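Local atomic coordinates of sugar ABC transporter (Sugar-binding protein) (Bacillus halodurans, PDB entry 4YO7), a protein that binds myo-inositol between its two lobes and probably serves as the solute-binding component of a sugar ABC transporter. Residues F58-E69 / Q282-K293; N123-N133 / D140-S148. All blocks are in the same frame, centred on the assembly; numbering follows the deposited sequence.

From the N terminus, the chain enters contact 1 in helix 57-70, which follows strand 46-52 of the six-stranded parallel sheet. After strands 76-82 and 104-107 it reaches helix 112-125, then strands 129-132 and 144-147, and contact 2 closes a short local loop between segments 123-133 and 140-148. The chain goes on through the four-stranded sheet of the other lobe before segment 282-293 returns to pack on 58-69. Contact 1 thus closes a long loop that contains contact 2 entirely. The two meet where Gln287 faces Asn133 and Ser148, and both end at the inositol, about 16 Å separating their centres.

Contact 1 (F58-E69 / Q282-K293); sequences FLTYMQDAMKEE and QDAKGQGATSVK. With INS (1,2,3,4,5,6-hexahydroxy-cyclohexane), chain F.
One face of the Phe58 ring carries the amide of Gln282, with NE2 3.5 Å above the ring plane, offset toward the rim, and the two planes only 15° apart. At the ring edge, in its plane, Gln282 O approaches CE1, and Gln287 OE1 lies near the ring plane at the edge by CE2. The extended Gln282 chain, CG anti to the backbone N (chi1 -166°), lays that amide over the ring with NE2 turned to the ligand: NE2 donates to inositol O5 over 3.1 Å, nearly straight, and only weakly to O4. Gln287 NE2 steadies the other end, reaching Gln282 OE1 at 2.9 Å. Asp262 also receives a weak bond from Gln282 NE2.

Behind the pocket, helices 58-69 and 284-293 cross at -40°, their axes 7.2 Å apart, in the lobe of a periplasmic-binding-protein fold whose six-stranded sheet they pack against. Small residues permit this closeness: Ala65 is a knob seated among Ala284, Lys285, Gly288 and Ala289, and a CB on Gly288 would clash with Met62 O. Ala284 CB meets Phe58 CE1 at 3.5 Å, while the selenomethionine Met62 crosses Gln287 at about a right angle. Asp283 N-caps the second helix by accepting from Gly286 N. Farther along, Val292 CG2 rests on Met66 CB, and its CG1 touches Glu69 CG at 3.7 Å. Lys293 NZ meets Glu69 OE2 from above the carboxylate plane in a 3.1 Å salt bridge; Tyr73 OH also bonds OE2, and a water joins Glu69 OE1 to Lys293 NZ.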
loop_
_atom_site.group_PDB
_atom_site.type_symbol
_atom_site.label_atom_id
_atom_site.label_comp_id
_atom_site.label_asym_id
_atom_site.label_seq_id
_atom_site.Cartn_x
_atom_site.Cartn_y
_atom_site.Cartn_z
ATOM N N PHE A 58 2.255 6.680 -2.973
ATOM C CA PHE A 58 1.107 6.527 -2.093
ATOM C C PHE A 58 1.426 6.930 -0.653
ATOM O O PHE A 58 0.639 7.647 -0.002
ATOM C CB PHE A 58 0.590 5.091 -2.153
ATOM C CG PHE A 58 -0.507 4.803 -1.170
ATOM C CD1 PHE A 58 -1.832 5.075 -1.497
ATOM C CD2 PHE A 58 -0.227 4.304 0.084
ATOM C CE1 PHE A 58 -2.853 4.820 -0.593
ATOM C CE2 PHE A 58 -1.263 4.055 0.998
ATOM C CZ PHE A 58 -2.565 4.317 0.640
ATOM N N LEU A 59 2.583 6.510 -0.139
ATOM C CA LEU A 59 2.866 6.719 1.270
ATOM C C LEU A 59 3.094 8.195 1.582
ATOM O O LEU A 59 2.916 8.630 2.718
ATOM C CB LEU A 59 4.049 5.868 1.721
ATOM C CG LEU A 59 3.728 4.387 1.911
ATOM C CD1 LEU A 59 5.005 3.653 2.226
ATOM C CD2 LEU A 59 2.642 4.112 2.999
ATOM N N THR A 60 3.445 8.980 0.574
ATOM C CA THR A 60 3.593 10.410 0.800
ATOM C C THR A 60 2.261 11.018 1.208
ATOM O O THR A 60 2.206 11.868 2.099
ATOM C CB THR A 60 4.162 11.125 -0.438
ATOM O OG1 THR A 60 5.492 10.655 -0.653
ATOM C CG2 THR A 60 4.209 12.649 -0.230
ATOM N N TYR A 61 1.175 10.571 0.582
ATOM C CA TYR A 61 -0.145 11.060 0.964
ATOM C C TYR A 61 -0.474 10.625 2.394
ATOM O O TYR A 61 -1.080 11.375 3.160
ATOM C CB TYR A 61 -1.214 10.557 0.002
ATOM C CG TYR A 61 -1.087 11.115 -1.395
ATOM C CD1 TYR A 61 -1.528 12.394 -1.696
ATOM C CD2 TYR A 61 -0.516 10.368 -2.408
ATOM C CE1 TYR A 61 -1.399 12.909 -2.972
ATOM C CE2 TYR A 61 -0.386 10.871 -3.682
ATOM C CZ TYR A 61 -0.833 12.143 -3.959
ATOM O OH TYR A 61 -0.712 12.665 -5.236
HETATM N N MSE A 62 -0.055 9.419 2.757
HETATM C CA MSE A 62 -0.353 8.925 4.100
HETATM C C MSE A 62 0.405 9.740 5.131
HETATM O O MSE A 62 -0.163 10.154 6.135
HETATM C CB MSE A 62 -0.006 7.443 4.253
HETATM C CG MSE A 62 -0.592 6.889 5.563
HETATM SE SE MSE A 62 -0.035 5.030 5.844
HETATM C CE MSE A 62 1.740 5.344 6.593
ATOM N N GLN A 63 1.681 9.997 4.868
ATOM C CA GLN A 63 2.515 10.796 5.778
ATOM C C GLN A 63 1.983 12.223 5.932
ATOM O O GLN A 63 1.953 12.748 7.039
ATOM C CB GLN A 63 3.950 10.834 5.277
ATOM C CG GLN A 63 4.917 11.801 6.029
ATOM C CD GLN A 63 5.881 11.066 6.925
ATOM O OE1 GLN A 63 5.561 10.026 7.481
ATOM N NE2 GLN A 63 7.096 11.584 7.017
ATOM N N ASP A 64 1.551 12.838 4.832
ATOM C CA ASP A 64 0.982 14.194 4.904
ATOM C C ASP A 64 -0.277 14.187 5.772
ATOM O O ASP A 64 -0.526 15.135 6.540
ATOM C CB ASP A 64 0.645 14.737 3.508
ATOM C CG ASP A 64 1.886 15.097 2.691
ATOM O OD1 ASP A 64 2.996 15.175 3.264
ATOM O OD2 ASP A 64 1.742 15.325 1.469
ATOM N N ALA A 65 -1.064 13.121 5.662
ATOM C CA ALA A 65 -2.276 12.994 6.473
ATOM C C ALA A 65 -1.934 12.795 7.959
ATOM O O ALA A 65 -2.642 13.328 8.827
ATOM C CB ALA A 65 -3.144 11.853 5.977
HETATM N N MSE A 66 -0.859 12.050 8.253
HETATM C CA MSE A 66 -0.404 11.891 9.646
HETATM C C MSE A 66 0.014 13.238 10.211
HETATM O O MSE A 66 -0.344 13.587 11.334
HETATM C CB MSE A 66 0.751 10.872 9.761
HETATM C CG MSE A 66 0.324 9.497 9.380
HETATM SE SE MSE A 66 1.676 8.187 9.902
HETATM C CE MSE A 66 3.060 8.604 8.661
ATOM N N LYS A 67 0.767 14.011 9.437
ATOM C CA LYS A 67 1.232 15.307 9.916
ATOM C C LYS A 67 0.064 16.275 10.142
ATOM O O LYS A 67 0.041 17.031 11.115
ATOM C CB LYS A 67 2.248 15.892 8.931
ATOM C CG LYS A 67 3.545 15.115 8.910
ATOM C CD LYS A 67 4.599 15.779 8.029
ATOM C CE LYS A 67 5.941 15.067 8.140
ATOM N NZ LYS A 67 7.028 15.760 7.370
ATOM N N GLU A 68 -0.919 16.253 9.253
ATOM C CA GLU A 68 -2.089 17.112 9.412
ATOM C C GLU A 68 -2.879 16.758 10.673
ATOM O O GLU A 68 -3.318 17.646 11.426
ATOM C CB GLU A 68 -2.999 17.010 8.185
ATOM C CG GLU A 68 -2.534 17.799 6.977
ATOM C CD GLU A 68 -3.212 19.157 6.836
ATOM O OE1 GLU A 68 -4.178 19.446 7.577
ATOM O OE2 GLU A 68 -2.771 19.937 5.967
ATOM N N GLU A 69 -3.058 15.464 10.921
ATOM C CA GLU A 69 -3.795 15.029 12.102
ATOM C C GLU A 69 -3.007 15.332 13.380
ATOM O O GLU A 69 -3.586 15.737 14.385
ATOM C CB GLU A 69 -4.134 13.548 11.998
ATOM C CG GLU A 69 -4.929 12.999 13.168
ATOM C CD GLU A 69 -6.297 13.611 13.319
ATOM O OE1 GLU A 69 -6.950 13.902 12.292
ATOM O OE2 GLU A 69 -6.734 13.782 14.478
ATOM N N GLN A 282 -7.283 2.916 -2.165
ATOM C CA GLN A 282 -6.744 2.690 -0.835
ATOM C C GLN A 282 -6.691 4.055 -0.153
ATOM O O GLN A 282 -6.168 5.022 -0.695
ATOM C CB GLN A 282 -5.350 2.042 -0.875
ATOM C CG GLN A 282 -4.963 1.502 0.486
ATOM C CD GLN A 282 -3.592 0.908 0.630
ATOM O OE1 GLN A 282 -3.258 0.445 1.714
ATOM N NE2 GLN A 282 -2.782 0.938 -0.411
ATOM N N ASP A 283 -7.248 4.117 1.039
ATOM C CA ASP A 283 -7.491 5.391 1.705
ATOM C C ASP A 283 -6.265 5.834 2.490
ATOM O O ASP A 283 -6.160 5.576 3.697
ATOM C CB ASP A 283 -8.698 5.245 2.615
ATOM C CG ASP A 283 -9.170 6.568 3.206
ATOM O OD1 ASP A 283 -8.603 7.636 2.906
ATOM O OD2 ASP A 283 -10.150 6.528 3.975
ATOM N N ALA A 284 -5.351 6.516 1.799
ATOM C CA ALA A 284 -4.130 7.008 2.421
ATOM C C ALA A 284 -4.427 7.973 3.572
ATOM O O ALA A 284 -3.805 7.877 4.652
ATOM C CB ALA A 284 -3.236 7.692 1.381
ATOM N N LYS A 285 -5.360 8.899 3.334
ATOM C CA LYS A 285 -5.698 9.903 4.332
ATOM C C LYS A 285 -6.292 9.247 5.571
ATOM O O LYS A 285 -5.902 9.560 6.692
ATOM C CB LYS A 285 -6.662 10.943 3.764
ATOM C CG LYS A 285 -7.034 12.035 4.770
ATOM C CD LYS A 285 -7.267 13.393 4.096
ATOM C CE LYS A 285 -7.247 14.537 5.117
ATOM N NZ LYS A 285 -5.852 14.921 5.544
ATOM N N GLY A 286 -7.218 8.323 5.364
ATOM C CA GLY A 286 -7.813 7.571 6.454
ATOM C C GLY A 286 -6.802 6.765 7.253
ATOM O O GLY A 286 -6.801 6.792 8.483
ATOM N N GLN A 287 -5.927 6.049 6.562
ATOM C CA GLN A 287 -4.886 5.309 7.251
ATOM C C GLN A 287 -3.976 6.210 8.069
ATOM O O GLN A 287 -3.681 5.907 9.227
ATOM C CB GLN A 287 -4.062 4.487 6.258
ATOM C CG GLN A 287 -4.867 3.357 5.621
ATOM C CD GLN A 287 -4.052 2.547 4.640
ATOM O OE1 GLN A 287 -2.850 2.740 4.506
ATOM N NE2 GLN A 287 -4.712 1.655 3.942
ATOM N N GLY A 288 -3.533 7.327 7.487
ATOM C CA GLY A 288 -2.630 8.209 8.198
ATOM C C GLY A 288 -3.277 8.893 9.394
ATOM O O GLY A 288 -2.727 8.852 10.495
ATOM N N ALA A 289 -4.460 9.485 9.209
ATOM C CA ALA A 289 -5.156 10.164 10.309
ATOM C C ALA A 289 -5.530 9.186 11.395
ATOM O O ALA A 289 -5.350 9.467 12.581
ATOM C CB ALA A 289 -6.397 10.875 9.814
ATOM N N THR A 290 -6.016 8.017 11.000
ATOM C CA THR A 290 -6.445 7.041 11.995
ATOM C C THR A 290 -5.267 6.478 12.785
ATOM O O THR A 290 -5.382 6.260 14.006
ATOM C CB THR A 290 -7.255 5.896 11.344
ATOM O OG1 THR A 290 -8.392 6.443 10.663
ATOM C CG2 THR A 290 -7.769 4.940 12.394
ATOM N N SER A 291 -4.128 6.265 12.129
ATOM C CA SER A 291 -2.944 5.775 12.844
ATOM C C SER A 291 -2.544 6.753 13.952
ATOM O O SER A 291 -2.229 6.356 15.065
ATOM C CB SER A 291 -1.765 5.578 11.881
ATOM O OG SER A 291 -2.020 4.520 10.991
ATOM N N VAL A 292 -2.556 8.038 13.623
ATOM C CA VAL A 292 -2.253 9.057 14.617
ATOM C C VAL A 292 -3.279 9.073 15.761
ATOM O O VAL A 292 -2.900 9.151 16.938
ATOM C CB VAL A 292 -2.154 10.452 13.972
ATOM C CG1 VAL A 292 -2.050 11.539 15.027
ATOM C CG2 VAL A 292 -0.926 10.486 13.104
ATOM N N LYS A 293 -4.560 8.986 15.429
ATOM C CA LYS A 293 -5.594 8.997 16.448
ATOM C C LYS A 293 -5.455 7.816 17.409
ATOM O O LYS A 293 -5.613 7.963 18.626
ATOM C CB LYS A 293 -6.988 8.995 15.799
ATOM C CG LYS A 293 -7.331 10.261 15.074
ATOM C CD LYS A 293 -8.690 10.107 14.372
ATOM C CE LYS A 293 -8.994 11.219 13.397
ATOM N NZ LYS A 293 -9.481 12.443 14.078
HETATM C C1 INS F . 3.539 0.652 -0.699
HETATM C C2 INS F . 3.197 1.499 -1.919
HETATM C C3 INS F . 2.015 0.858 -2.648
HETATM C C4 INS F . 0.788 0.753 -1.735
HETATM C C5 INS F . 1.160 -0.065 -0.480
HETATM C C6 INS F . 2.341 0.578 0.232
HETATM O O1 INS F . 4.646 1.242 0.038
HETATM O O2 INS F . 2.829 2.798 -1.458
HETATM O O3 INS F . 1.734 1.701 -3.804
HETATM O O4 INS F . -0.263 0.049 -2.414
HETATM O O5 INS F . 0.033 -0.050 0.414
HETATM O O6 INS F . 2.699 -0.285 1.382
HETATM O O HOH W 1 -5.259 14.064 8.179
HETATM O O HOH W 2 -9.681 13.678 11.702
#

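Contact 2 (N123-N133 / D140-S148); sequences NDAGIPIIIAN and DQATAFVGS. With INS (1,2,3,4,5,6-hexahydroxy-cyclohexane), chain F.
Strands 129-132 and 144-147 run parallel, inclined by 23° with axes 4.7 Å apart, pairing Ile130 with Ala144, Ile131 with Phe145 and Ala132 with Val146. Ile131 N donates to Ala144 O, Val146 N to Ile131 O and Asn133 N to Val146 O, the last at 2.8 Å. At the start of the pairing Thr143 bonds Ile129 twice: its N donates to Ile129 O, and its OG1, set beside its own backbone N (chi1 -48°), accepts from Ile129 N at 2.9 Å.

Ile130, Ala144 and Val146 share one sheet face, which helix 284-299 covers. On the other, Ile131 CG2 meets Phe145 CD1 at 3.7 Å, the side chains crossing at about a right angle with Ile131 CB at the ring edge. Ile131 CG1 also presses on Ala142 CB.

Asn123 ND2 donates to Gln141 O at 2.9 Å, from 44° above the carbonyl plane, and a water joins it to Gln141 OE1. With an alanine in place of Asn123, Gln141 O is likely to lose this side-chain donor, and the water the N-H that ties it to the helix.

Asn133, next along the chain from Ala132, gives both amide atoms to the inositol: OD1 accepts from O6 at 2.7 Å and ND2 donates to O5 at 3.1 Å. Gln287 OE1 also accepts from ND2, so the Asn133 amide is probably held in the one orientation that matches a donor hydroxyl beside an acceptor.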
loop_
_atom_site.group_PDB
_atom_site.type_symbol
_atom_site.label_atom_id
_atom_site.label_comp_id
_atom_site.label_asym_id
_atom_site.label_seq_id
_atom_site.Cartn_x
_atom_site.Cartn_y
_atom_site.Cartn_z
ATOM N N ASN A 123 7.305 -4.290 22.310
ATOM C CA ASN A 123 6.501 -4.962 23.345
ATOM C C ASN A 123 7.303 -5.173 24.644
ATOM O O ASN A 123 6.798 -4.915 25.749
ATOM C CB ASN A 123 5.982 -6.306 22.880
ATOM C CG ASN A 123 4.816 -6.207 21.908
ATOM O OD1 ASN A 123 4.091 -5.208 21.853
ATOM N ND2 ASN A 123 4.619 -7.270 21.163
ATOM N N ASP A 124 8.546 -5.636 24.521
ATOM C CA ASP A 124 9.391 -5.844 25.708
ATOM C C ASP A 124 9.619 -4.533 26.435
ATOM O O ASP A 124 9.751 -4.543 27.646
ATOM C CB ASP A 124 10.743 -6.471 25.353
ATOM C CG ASP A 124 10.639 -7.954 25.018
ATOM O OD1 ASP A 124 9.621 -8.584 25.359
ATOM O OD2 ASP A 124 11.593 -8.484 24.425
ATOM N N ALA A 125 9.636 -3.413 25.708
ATOM C CA ALA A 125 9.840 -2.092 26.308
ATOM C C ALA A 125 8.591 -1.561 26.992
ATOM O O ALA A 125 8.647 -0.567 27.702
ATOM C CB ALA A 125 10.319 -1.089 25.241
ATOM N N GLY A 126 7.451 -2.203 26.742
ATOM C CA GLY A 126 6.199 -1.804 27.346
ATOM C C GLY A 126 5.613 -0.547 26.731
ATOM O O GLY A 126 4.896 0.191 27.396
ATOM N N ILE A 127 5.925 -0.297 25.460
ATOM C CA ILE A 127 5.444 0.892 24.743
ATOM C C ILE A 127 4.430 0.432 23.691
ATOM O O ILE A 127 4.666 -0.528 22.993
ATOM C CB ILE A 127 6.613 1.656 24.072
ATOM C CG1 ILE A 127 7.625 2.130 25.128
ATOM C CG2 ILE A 127 6.118 2.841 23.240
ATOM C CD1 ILE A 127 8.892 2.762 24.538
ATOM N N PRO A 128 3.267 1.084 23.607
ATOM C CA PRO A 128 2.339 0.690 22.529
ATOM C C PRO A 128 2.916 0.874 21.134
ATOM O O PRO A 128 3.566 1.869 20.845
ATOM C CB PRO A 128 1.136 1.614 22.717
ATOM C CG PRO A 128 1.301 2.282 24.029
ATOM C CD PRO A 128 2.706 2.114 24.505
ATOM N N ILE A 129 2.642 -0.080 20.257
ATOM C CA ILE A 129 3.102 0.014 18.873
ATOM C C ILE A 129 1.928 -0.206 17.909
ATOM O O ILE A 129 1.225 -1.238 17.939
ATOM C CB ILE A 129 4.235 -0.964 18.594
ATOM C CG1 ILE A 129 4.649 -0.838 17.102
ATOM C CG2 ILE A 129 3.898 -2.389 19.022
ATOM C CD1 ILE A 129 5.980 -1.322 16.811
ATOM N N ILE A 130 1.726 0.807 17.085
ATOM C CA ILE A 130 0.674 0.823 16.091
ATOM C C ILE A 130 1.338 0.509 14.760
ATOM O O ILE A 130 2.293 1.176 14.383
ATOM C CB ILE A 130 -0.024 2.209 15.999
ATOM C CG1 ILE A 130 -0.603 2.692 17.356
ATOM C CG2 ILE A 130 -1.094 2.220 14.890
ATOM C CD1 ILE A 130 -1.099 1.663 18.325
ATOM N N ILE A 131 0.834 -0.490 14.044
ATOM C CA ILE A 131 1.345 -0.826 12.703
ATOM C C ILE A 131 0.423 -0.194 11.657
ATOM O O ILE A 131 -0.791 -0.359 11.688
ATOM C CB ILE A 131 1.435 -2.345 12.503
ATOM C CG1 ILE A 131 2.373 -2.977 13.547
ATOM C CG2 ILE A 131 1.847 -2.700 11.052
ATOM C CD1 ILE A 131 3.804 -2.566 13.466
ATOM N N ALA A 132 1.018 0.580 10.752
ATOM C CA ALA A 132 0.257 1.247 9.721
ATOM C C ALA A 132 0.586 0.714 8.328
ATOM O O ALA A 132 1.761 0.590 7.969
ATOM C CB ALA A 132 0.510 2.744 9.767
ATOM N N ASN A 133 -0.494 0.406 7.592
ATOM C CA ASN A 133 -0.531 0.148 6.161
ATOM C C ASN A 133 0.114 -1.144 5.651
ATOM O O ASN A 133 -0.425 -1.753 4.746
ATOM C CB ASN A 133 0.065 1.356 5.431
ATOM C CG ASN A 133 0.342 1.084 3.971
ATOM O OD1 ASN A 133 1.454 0.707 3.619
ATOM N ND2 ASN A 133 -0.647 1.298 3.115
ATOM N N ASP A 140 -0.528 -9.557 14.998
ATOM C CA ASP A 140 -1.446 -9.553 16.140
ATOM C C ASP A 140 -0.695 -9.422 17.466
ATOM O O ASP A 140 -1.325 -9.330 18.532
ATOM C CB ASP A 140 -2.407 -10.782 16.133
ATOM C CG ASP A 140 -1.732 -12.115 16.349
ATOM O OD1 ASP A 140 -0.571 -12.165 16.829
ATOM O OD2 ASP A 140 -2.437 -13.135 16.093
ATOM N N GLN A 141 0.635 -9.337 17.411
ATOM C CA GLN A 141 1.415 -9.060 18.608
ATOM C C GLN A 141 1.582 -7.556 18.807
ATOM O O GLN A 141 1.994 -7.103 19.871
ATOM C CB GLN A 141 2.781 -9.754 18.534
ATOM C CG GLN A 141 2.643 -11.242 18.732
ATOM C CD GLN A 141 3.808 -12.027 18.190
ATOM O OE1 GLN A 141 4.964 -11.747 18.513
ATOM N NE2 GLN A 141 3.512 -13.026 17.358
ATOM N N ALA A 142 1.240 -6.770 17.800
ATOM C CA ALA A 142 1.304 -5.331 17.938
ATOM C C ALA A 142 0.086 -4.838 18.702
ATOM O O ALA A 142 -0.822 -5.601 18.973
ATOM C CB ALA A 142 1.389 -4.657 16.565
ATOM N N THR A 143 0.065 -3.561 19.065
ATOM C CA THR A 143 -1.052 -3.030 19.854
ATOM C C THR A 143 -2.290 -2.821 18.986
ATOM O O THR A 143 -3.407 -3.035 19.426
ATOM C CB THR A 143 -0.678 -1.723 20.522
ATOM O OG1 THR A 143 0.579 -1.906 21.160
ATOM C CG2 THR A 143 -1.721 -1.302 21.554
ATOM N N ALA A 144 -2.072 -2.415 17.743
ATOM C CA ALA A 144 -3.159 -2.295 16.773
ATOM C C ALA A 144 -2.592 -2.213 15.376
ATOM O O ALA A 144 -1.440 -1.840 15.203
ATOM C CB ALA A 144 -4.034 -1.054 17.069
ATOM N N PHE A 145 -3.434 -2.568 14.404
ATOM C CA PHE A 145 -3.134 -2.424 12.975
ATOM C C PHE A 145 -4.145 -1.476 12.354
ATOM O O PHE A 145 -5.353 -1.614 12.594
ATOM C CB PHE A 145 -3.187 -3.773 12.229
ATOM C CG PHE A 145 -2.942 -3.644 10.754
ATOM C CD1 PHE A 145 -1.665 -3.389 10.284
ATOM C CD2 PHE A 145 -3.983 -3.731 9.841
ATOM C CE1 PHE A 145 -1.429 -3.231 8.937
ATOM C CE2 PHE A 145 -3.736 -3.604 8.465
ATOM C CZ PHE A 145 -2.462 -3.351 8.019
ATOM N N VAL A 146 -3.635 -0.527 11.578
ATOM C CA VAL A 146 -4.451 0.415 10.807
ATOM C C VAL A 146 -4.060 0.289 9.345
ATOM O O VAL A 146 -2.931 0.581 8.977
ATOM C CB VAL A 146 -4.257 1.872 11.280
ATOM C CG1 VAL A 146 -5.094 2.801 10.443
ATOM C CG2 VAL A 146 -4.645 1.996 12.747
ATOM N N GLY A 147 -4.987 -0.181 8.525
ATOM C CA GLY A 147 -4.688 -0.408 7.123
ATOM C C GLY A 147 -5.838 -1.073 6.419
ATOM O O GLY A 147 -6.964 -0.983 6.857
ATOM N N SER A 148 -5.534 -1.744 5.310
ATOM C CA SER A 148 -6.548 -2.346 4.475
ATOM C C SER A 148 -6.128 -3.754 4.107
ATOM O O SER A 148 -4.946 -4.074 4.073
ATOM C CB SER A 148 -6.757 -1.500 3.230
ATOM O OG SER A 148 -7.199 -0.205 3.590
HETATM C C1 INS F . 3.539 0.652 -0.699
HETATM C C2 INS F . 3.197 1.499 -1.919
HETATM C C3 INS F . 2.015 0.858 -2.648
HETATM C C4 INS F . 0.788 0.753 -1.735
HETATM C C5 INS F . 1.160 -0.065 -0.480
HETATM C C6 INS F . 2.341 0.578 0.232
HETATM O O1 INS F . 4.646 1.242 0.038
HETATM O O2 INS F . 2.829 2.798 -1.458
HETATM O O3 INS F . 1.734 1.701 -3.804
HETATM O O4 INS F . -0.263 0.049 -2.414
HETATM O O5 INS F . 0.033 -0.050 0.414
HETATM O O6 INS F . 2.699 -0.285 1.382
HETATM O O HOH W 3 5.910 -9.634 20.860
HETATM O O HOH W 4 -3.001 -1.337 3.883
HETATM O O HOH W 5 -2.275 -4.632 4.862
#